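Local coordinates for protein chitinase A (Equisetum arvense, PDB 5BUM) that binds carbohydrate through its LysM domain, the piece described here, and in the full-length protein probably hydrolyses glycosidic bonds with a glycosyl hydrolase family 18 domain, at residues 30-35 / 44-49. Numbering follows the deposited sequence.
Sequences SYNPGL and QQLCVA
The Tyr-31 ring has the carbonyl carbon of Ala-49 over one face, 4.2 Å above the plane and over the centre, and Cys-47 O at an edge, near the ring plane. Cys-47 SG, disulfide-bonded to Cys-2, makes an oblique sulfur-aromatic contact, 5.5 Å from the ring centroid. The second flat group, the Asn-32 carboxamide, reads the backbone of Cys-47 with both ends. Its OD1 accepts the N-H of Cys-47 (OD1 to N 2.8 Å) on an in-plane lone pair, and its ND2 gives a straighter bond (158°) to Cys-47 O, also 2.8 Å and close to the amide plane. With CG anti to its own carbonyl carbon (chi1 -63°), the amide reaches across to the strand; ND2 also donates to Leu-28 O, so the amide orientation is well defined. A leucine in place of this asparagine would probably leave the N-H and C=O of Cys-47, and Leu-28 O, without these partners. Beyond the amide, Leu-35 CD1 meets Leu-46 CD1 at 3.9 Å, the side chains crossing near a right angle. Asn-32, first residue of the type II turn closed by Leu-35 N to Asn-32 O, thus ties helix 25-30 to strand 45-47 in the βααβ fold of a LysM domain.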
loop_
_atom_site.group_PDB
_atom_site.type_symbol
_atom_site.label_atom_id
_atom_site.label_comp_id
_atom_site.label_asym_id
_atom_site.label_seq_id
_atom_site.Cartn_x
_atom_site.Cartn_y
_atom_site.Cartn_z
ATOM N N SER A 30 -1.440 12.041 7.657
ATOM C CA SER A 30 -2.574 11.835 8.534
ATOM C C SER A 30 -3.662 10.974 7.833
ATOM O O SER A 30 -4.411 10.233 8.464
ATOM C CB SER A 30 -3.178 13.157 8.879
ATOM O OG SER A 30 -4.212 13.370 7.928
ATOM N N TYR A 31 -3.764 11.086 6.522
ATOM C CA TYR A 31 -4.767 10.321 5.778
ATOM C C TYR A 31 -4.322 8.902 5.549
ATOM O O TYR A 31 -5.105 8.086 5.110
ATOM C CB TYR A 31 -5.007 10.929 4.390
ATOM C CG TYR A 31 -5.764 12.237 4.310
ATOM C CD1 TYR A 31 -6.526 12.716 5.367
ATOM C CD2 TYR A 31 -5.747 12.959 3.133
ATOM C CE1 TYR A 31 -7.219 13.922 5.261
ATOM C CE2 TYR A 31 -6.442 14.142 3.005
ATOM C CZ TYR A 31 -7.179 14.618 4.066
ATOM O OH TYR A 31 -7.855 15.784 3.912
ATOM N N ASN A 32 -3.047 8.620 5.767
ATOM C CA ASN A 32 -2.493 7.312 5.445
ATOM C C ASN A 32 -1.624 6.806 6.618
ATOM O O ASN A 32 -0.385 6.936 6.581
ATOM C CB ASN A 32 -1.674 7.374 4.130
ATOM C CG ASN A 32 -2.517 7.746 2.922
ATOM O OD1 ASN A 32 -3.097 6.865 2.283
ATOM N ND2 ASN A 32 -2.579 9.058 2.583
ATOM N N PRO A 33 -2.272 6.221 7.654
ATOM C CA PRO A 33 -1.541 5.735 8.840
ATOM C C PRO A 33 -0.286 4.899 8.502
ATOM O O PRO A 33 -0.373 3.844 7.864
ATOM C CB PRO A 33 -2.604 4.880 9.558
ATOM C CG PRO A 33 -3.905 5.555 9.229
ATOM C CD PRO A 33 -3.735 5.986 7.781
ATOM N N GLY A 34 0.877 5.395 8.893
ATOM C CA GLY A 34 2.126 4.680 8.676
ATOM C C GLY A 34 2.768 4.884 7.316
ATOM O O GLY A 34 3.745 4.195 7.000
ATOM N N LEU A 35 2.249 5.815 6.502
ATOM C CA LEU A 35 2.894 6.166 5.200
ATOM C C LEU A 35 4.388 6.341 5.356
ATOM O O LEU A 35 4.832 6.860 6.371
ATOM C CB LEU A 35 2.282 7.447 4.626
ATOM C CG LEU A 35 2.840 7.963 3.305
ATOM C CD1 LEU A 35 2.797 6.877 2.246
ATOM C CD2 LEU A 35 2.086 9.189 2.819
ATOM N N GLN A 44 0.896 1.797 -5.355
ATOM C CA GLN A 44 0.435 1.999 -3.962
ATOM C C GLN A 44 -0.698 3.017 -4.000
ATOM O O GLN A 44 -0.606 4.004 -4.689
ATOM C CB GLN A 44 1.615 2.508 -3.144
ATOM C CG GLN A 44 1.383 2.754 -1.643
ATOM C CD GLN A 44 2.663 3.228 -0.959
ATOM O OE1 GLN A 44 3.698 3.388 -1.623
ATOM N NE2 GLN A 44 2.601 3.472 0.351
ATOM N N GLN A 45 -1.773 2.786 -3.289
ATOM C CA GLN A 45 -2.932 3.670 -3.348
ATOM C C GLN A 45 -2.940 4.476 -2.128
ATOM O O GLN A 45 -2.820 3.936 -1.041
ATOM C CB GLN A 45 -4.224 2.862 -3.391
ATOM C CG GLN A 45 -4.257 1.993 -4.647
ATOM C CD GLN A 45 -5.502 1.185 -4.765
ATOM O OE1 GLN A 45 -6.398 1.260 -3.910
ATOM N NE2 GLN A 45 -5.568 0.385 -5.828
ATOM N N LEU A 46 -3.078 5.783 -2.298
ATOM C CA LEU A 46 -2.917 6.685 -1.203
ATOM C C LEU A 46 -4.212 7.444 -1.079
ATOM O O LEU A 46 -4.709 7.988 -2.056
ATOM C CB LEU A 46 -1.775 7.631 -1.506
ATOM C CG LEU A 46 -0.375 7.461 -0.905
ATOM C CD1 LEU A 46 -0.013 6.065 -0.400
ATOM C CD2 LEU A 46 0.639 7.966 -1.913
ATOM N N CYS A 47 -4.752 7.458 0.123
ATOM C CA CYS A 47 -5.879 8.251 0.395
ATOM C C CYS A 47 -5.510 9.721 0.276
ATOM O O CYS A 47 -4.502 10.172 0.807
ATOM C CB CYS A 47 -6.382 8.005 1.817
ATOM S SG CYS A 47 -8.043 8.679 2.042
ATOM N N VAL A 48 -6.380 10.459 -0.384
ATOM C CA VAL A 48 -6.212 11.873 -0.540
ATOM C C VAL A 48 -7.457 12.619 -0.103
ATOM O O VAL A 48 -7.517 13.812 -0.328
ATOM C CB VAL A 48 -5.859 12.243 -1.995
ATOM C CG1 VAL A 48 -4.478 11.721 -2.369
ATOM C CG2 VAL A 48 -6.896 11.697 -2.968
ATOM N N ALA A 49 -8.398 11.953 0.577
ATOM C CA ALA A 49 -9.631 12.580 1.040
ATOM C C ALA A 49 -10.130 12.054 2.407
ATOM O O ALA A 49 -10.385 10.857 2.519
ATOM C CB ALA A 49 -10.713 12.394 -0.019
#